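Local coordinates for protein guanine deaminase (PDB 6OHB) that catalyses the zinc-dependent hydrolytic deamination of guanine to xanthine and ammonia, a step of purine degradation, at residues L8-T19 with A31-I42. Residues are numbered along the deposited sequence; the frame is centred on the assembly and turned at random.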
loop_
_atom_site.group_PDB
_atom_site.type_symbol
_atom_site.label_atom_id
_atom_site.label_comp_id
_atom_site.label_asym_id
_atom_site.label_seq_id
_atom_site.Cartn_x
_atom_site.Cartn_y
_atom_site.Cartn_z
ATOM N N LEU A 8 -20.236 -29.761 19.473
ATOM C CA LEU A 8 -19.373 -29.618 18.309
ATOM C C LEU A 8 -19.824 -28.460 17.416
ATOM O O LEU A 8 -20.989 -28.050 17.425
ATOM C CB LEU A 8 -19.372 -30.920 17.503
ATOM C CG LEU A 8 -18.066 -31.501 16.964
ATOM C CD1 LEU A 8 -16.918 -31.253 17.919
ATOM C CD2 LEU A 8 -18.233 -32.994 16.731
ATOM N N LYS A 9 -18.872 -27.929 16.645
ATOM C CA LYS A 9 -19.154 -27.042 15.520
ATOM C C LYS A 9 -18.433 -27.580 14.295
ATOM O O LYS A 9 -17.316 -28.093 14.408
ATOM C CB LYS A 9 -18.707 -25.591 15.774
ATOM C CG LYS A 9 -19.425 -24.891 16.909
ATOM C CD LYS A 9 -19.027 -23.420 16.982
ATOM C CE LYS A 9 -19.346 -22.831 18.348
ATOM N NZ LYS A 9 -19.147 -21.358 18.385
ATOM N N ALA A 10 -19.066 -27.447 13.129
ATOM C CA ALA A 10 -18.529 -27.946 11.868
ATOM C C ALA A 10 -18.372 -26.802 10.878
ATOM O O ALA A 10 -19.329 -26.064 10.621
ATOM C CB ALA A 10 -19.438 -29.027 11.276
ATOM N N VAL A 11 -17.177 -26.672 10.305
ATOM C CA VAL A 11 -16.859 -25.621 9.347
ATOM C C VAL A 11 -16.306 -26.281 8.091
ATOM O O VAL A 11 -15.302 -26.997 8.151
ATOM C CB VAL A 11 -15.844 -24.612 9.913
ATOM C CG1 VAL A 11 -15.413 -23.638 8.831
ATOM C CG2 VAL A 11 -16.427 -23.867 11.113
ATOM N N ARG A 12 -16.940 -26.026 6.954
ATOM C CA ARG A 12 -16.541 -26.632 5.693
ATOM C C ARG A 12 -15.953 -25.584 4.751
ATOM O O ARG A 12 -16.411 -24.436 4.720
ATOM C CB ARG A 12 -17.740 -27.316 5.035
ATOM C CG ARG A 12 -17.380 -28.102 3.804
ATOM C CD ARG A 12 -18.594 -28.739 3.168
ATOM N NE ARG A 12 -18.206 -29.499 1.989
ATOM C CZ ARG A 12 -19.046 -30.236 1.275
ATOM N NH1 ARG A 12 -20.325 -30.312 1.627
ATOM N NH2 ARG A 12 -18.606 -30.900 0.212
ATOM N N GLY A 13 -14.950 -25.977 3.976
ATOM C CA GLY A 13 -14.464 -25.080 2.939
ATOM C C GLY A 13 -13.053 -25.451 2.519
ATOM O O GLY A 13 -12.603 -26.566 2.737
ATOM N N SER A 14 -12.378 -24.483 1.913
ATOM C CA SER A 14 -10.993 -24.633 1.498
ATOM C C SER A 14 -10.094 -24.108 2.610
ATOM O O SER A 14 -10.377 -23.065 3.190
ATOM C CB SER A 14 -10.746 -23.872 0.199
ATOM O OG SER A 14 -11.029 -24.689 -0.918
ATOM N N PHE A 15 -9.025 -24.838 2.921
ATOM C CA PHE A 15 -8.166 -24.526 4.056
ATOM C C PHE A 15 -6.720 -24.478 3.599
ATOM O O PHE A 15 -6.315 -25.218 2.695
ATOM C CB PHE A 15 -8.274 -25.579 5.179
ATOM C CG PHE A 15 -9.607 -25.624 5.860
ATOM C CD1 PHE A 15 -10.670 -26.321 5.301
ATOM C CD2 PHE A 15 -9.797 -24.969 7.060
ATOM C CE1 PHE A 15 -11.896 -26.352 5.932
ATOM C CE2 PHE A 15 -11.018 -24.996 7.694
ATOM C CZ PHE A 15 -12.068 -25.685 7.134
ATOM N N ILE A 16 -5.933 -23.626 4.250
ATOM C CA ILE A 16 -4.488 -23.643 4.039
ATOM C C ILE A 16 -3.786 -23.317 5.350
ATOM O O ILE A 16 -4.185 -22.390 6.061
ATOM C CB ILE A 16 -4.068 -22.677 2.911
ATOM C CG1 ILE A 16 -2.546 -22.550 2.833
ATOM C CG2 ILE A 16 -4.723 -21.324 3.090
ATOM C CD1 ILE A 16 -2.058 -22.075 1.481
ATOM N N ASP A 17 -2.759 -24.099 5.686
ATOM C CA ASP A 17 -1.952 -23.827 6.872
ATOM C C ASP A 17 -0.563 -24.426 6.679
ATOM O O ASP A 17 -0.308 -25.156 5.719
ATOM C CB ASP A 17 -2.629 -24.347 8.158
ATOM C CG ASP A 17 -2.783 -25.877 8.193
ATOM O OD1 ASP A 17 -2.777 -26.541 7.128
ATOM O OD2 ASP A 17 -2.926 -26.422 9.309
ATOM N N VAL A 18 0.354 -24.067 7.577
ATOM C CA VAL A 18 1.700 -24.637 7.599
ATOM C C VAL A 18 1.772 -25.592 8.783
ATOM O O VAL A 18 1.529 -25.187 9.925
ATOM C CB VAL A 18 2.777 -23.547 7.704
ATOM C CG1 VAL A 18 4.167 -24.171 7.691
ATOM C CG2 VAL A 18 2.618 -22.514 6.586
ATOM N N THR A 19 2.119 -26.856 8.521
ATOM C CA THR A 19 1.922 -27.895 9.530
ATOM C C THR A 19 3.045 -27.988 10.555
ATOM O O THR A 19 2.895 -28.724 11.535
ATOM C CB THR A 19 1.724 -29.260 8.863
ATOM O OG1 THR A 19 2.873 -29.596 8.070
ATOM C CG2 THR A 19 0.483 -29.228 7.979
ATOM N N ALA A 31 6.000 -28.067 4.121
ATOM C CA ALA A 31 5.112 -28.107 5.273
ATOM C C ALA A 31 3.779 -27.417 5.017
ATOM O O ALA A 31 2.981 -27.270 5.950
ATOM C CB ALA A 31 5.797 -27.471 6.482
ATOM N N LEU A 32 3.520 -26.981 3.789
ATOM C CA LEU A 32 2.305 -26.239 3.485
ATOM C C LEU A 32 1.214 -27.213 3.065
ATOM O O LEU A 32 1.359 -27.927 2.067
ATOM C CB LEU A 32 2.544 -25.201 2.391
ATOM C CG LEU A 32 1.351 -24.253 2.259
ATOM C CD1 LEU A 32 1.650 -22.946 2.951
ATOM C CD2 LEU A 32 0.981 -24.029 0.806
ATOM N N ARG A 33 0.129 -27.240 3.826
ATOM C CA ARG A 33 -1.013 -28.093 3.557
ATOM C C ARG A 33 -2.149 -27.236 3.020
ATOM O O ARG A 33 -2.555 -26.253 3.661
ATOM C CB ARG A 33 -1.449 -28.832 4.820
ATOM C CG ARG A 33 -2.696 -29.671 4.632
ATOM C CD ARG A 33 -3.037 -30.419 5.903
ATOM N NE ARG A 33 -3.019 -29.542 7.067
ATOM C CZ ARG A 33 -3.196 -29.960 8.315
ATOM N NH1 ARG A 33 -3.403 -31.248 8.563
ATOM N NH2 ARG A 33 -3.164 -29.094 9.317
ATOM N N PHE A 34 -2.654 -27.614 1.849
ATOM C CA PHE A 34 -3.830 -27.013 1.236
ATOM C C PHE A 34 -4.869 -28.106 1.034
ATOM O O PHE A 34 -4.626 -29.067 0.297
ATOM C CB PHE A 34 -3.471 -26.349 -0.095
ATOM C CG PHE A 34 -4.660 -25.848 -0.865
ATOM C CD1 PHE A 34 -5.418 -24.790 -0.388
ATOM C CD2 PHE A 34 -5.020 -26.437 -2.067
ATOM C CE1 PHE A 34 -6.512 -24.327 -1.096
ATOM C CE2 PHE A 34 -6.116 -25.981 -2.780
ATOM C CZ PHE A 34 -6.861 -24.923 -2.294
ATOM N N ILE A 35 -6.018 -27.963 1.688
ATOM C CA ILE A 35 -7.132 -28.899 1.553
ATOM C C ILE A 35 -8.266 -28.173 0.844
ATOM O O ILE A 35 -8.845 -27.232 1.394
ATOM C CB ILE A 35 -7.599 -29.432 2.915
ATOM C CG1 ILE A 35 -6.430 -30.044 3.693
ATOM C CG2 ILE A 35 -8.727 -30.437 2.724
ATOM C CD1 ILE A 35 -6.003 -31.415 3.202
ATOM N N GLU A 36 -8.607 -28.619 -0.365
ATOM C CA GLU A 36 -9.570 -27.871 -1.161
ATOM C C GLU A 36 -11.007 -28.121 -0.708
ATOM O O GLU A 36 -11.824 -27.194 -0.699
ATOM C CB GLU A 36 -9.396 -28.208 -2.641
ATOM C CG GLU A 36 -10.240 -27.352 -3.562
ATOM C CD GLU A 36 -11.418 -28.114 -4.119
ATOM O OE1 GLU A 36 -12.466 -27.486 -4.375
ATOM O OE2 GLU A 36 -11.291 -29.344 -4.303
ATOM N N ASP A 37 -11.336 -29.351 -0.320
ATOM C CA ASP A 37 -12.664 -29.687 0.196
ATOM C C ASP A 37 -12.470 -30.266 1.594
ATOM O O ASP A 37 -12.405 -31.484 1.787
ATOM C CB ASP A 37 -13.388 -30.654 -0.738
ATOM C CG ASP A 37 -14.845 -30.865 -0.350
ATOM O OD1 ASP A 37 -15.394 -30.025 0.388
ATOM O OD2 ASP A 37 -15.436 -31.883 -0.780
ATOM N N GLY A 38 -12.370 -29.375 2.574
ATOM C CA GLY A 38 -12.013 -29.745 3.926
ATOM C C GLY A 38 -13.054 -29.467 4.991
ATOM O O GLY A 38 -14.010 -28.706 4.785
ATOM N N LEU A 39 -12.838 -30.078 6.154
ATOM C CA LEU A 39 -13.733 -30.016 7.296
ATOM C C LEU A 39 -12.921 -29.749 8.551
ATOM O O LEU A 39 -11.900 -30.407 8.794
ATOM C CB LEU A 39 -14.517 -31.318 7.458
ATOM C CG LEU A 39 -15.240 -31.470 8.796
ATOM C CD1 LEU A 39 -16.331 -30.417 8.911
ATOM C CD2 LEU A 39 -15.813 -32.874 8.943
ATOM N N LEU A 40 -13.396 -28.787 9.341
ATOM C CA LEU A 40 -12.813 -28.395 10.615
ATOM C C LEU A 40 -13.881 -28.567 11.681
ATOM O O LEU A 40 -14.922 -27.903 11.631
ATOM C CB LEU A 40 -12.323 -26.945 10.573
ATOM C CG LEU A 40 -11.944 -26.349 11.931
ATOM C CD1 LEU A 40 -10.671 -26.993 12.457
ATOM C CD2 LEU A 40 -11.794 -24.833 11.842
ATOM N N LEU A 41 -13.636 -29.470 12.622
ATOM C CA LEU A 41 -14.521 -29.712 13.748
ATOM C C LEU A 41 -13.911 -29.095 14.996
ATOM O O LEU A 41 -12.740 -29.354 15.313
ATOM C CB LEU A 41 -14.747 -31.211 13.961
ATOM C CG LEU A 41 -15.618 -31.908 12.922
ATOM C CD1 LEU A 41 -15.639 -33.403 13.184
ATOM C CD2 LEU A 41 -17.024 -31.327 12.941
ATOM N N ILE A 42 -14.736 -28.339 15.717
ATOM C CA ILE A 42 -14.340 -27.505 16.841
ATOM C C ILE A 42 -15.091 -27.973 18.076
ATOM O O ILE A 42 -16.310 -28.176 18.028
ATOM C CB ILE A 42 -14.661 -26.019 16.561
ATOM C CG1 ILE A 42 -13.941 -25.536 15.307
ATOM C CG2 ILE A 42 -14.354 -25.147 17.772
ATOM C CD1 ILE A 42 -14.424 -24.173 14.850
#
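A chi1 of 64° puts Asp17 CG between the backbone N and the carbonyl carbon, turning the carboxylate to Arg33, which is extended through CD, then bent at chi3 (49°). The two planes are only 3° apart, and the grip is side-on: Arg33 NE reaches Asp17 OD1 at 3.0 Å and Arg33 NH2 reaches Asp17 OD2 at 2.7 Å, each on a syn lone pair. Thr19 CG2 lies over one face of the guanidinium, offset toward its rim, a small apolar cover. Asp17 OD2 also accepts the backbone N-H of Phe380. An alanine in place of Arg33 would probably leave this buried carboxylate without its countercharge and the Thr19 methyl without the group it covers. The salt bridge crosses the antiparallel pair 14-18 with 32-35; past a corner the chains pair again as 8-12 with 38-42, in a sheet consistent with the small beta domain beside the TIM barrel in amidohydrolases. Strand 14-18 runs parallel to the start of strand 73-84, whose far end carries zinc ligands His82 and His84. A beta bulge between Gly13 and Phe15 shifts the register, and there Ser14 OG donates to Glu36 O (2.6 Å). Side-chain-free Gly38 lets the Phe15 ring fill the bend: Phe15 CE1 comes 3.4 Å from Gly38 O at the ring edge, and Phe15 CZ packs 3.7 Å from Leu40 CB. Arg12, extended from CG to NE, meets Asp37 in a longer salt bridge, Arg12 NE to Asp37 OD1 3.3 Å, with cation-pi contact to Trp53.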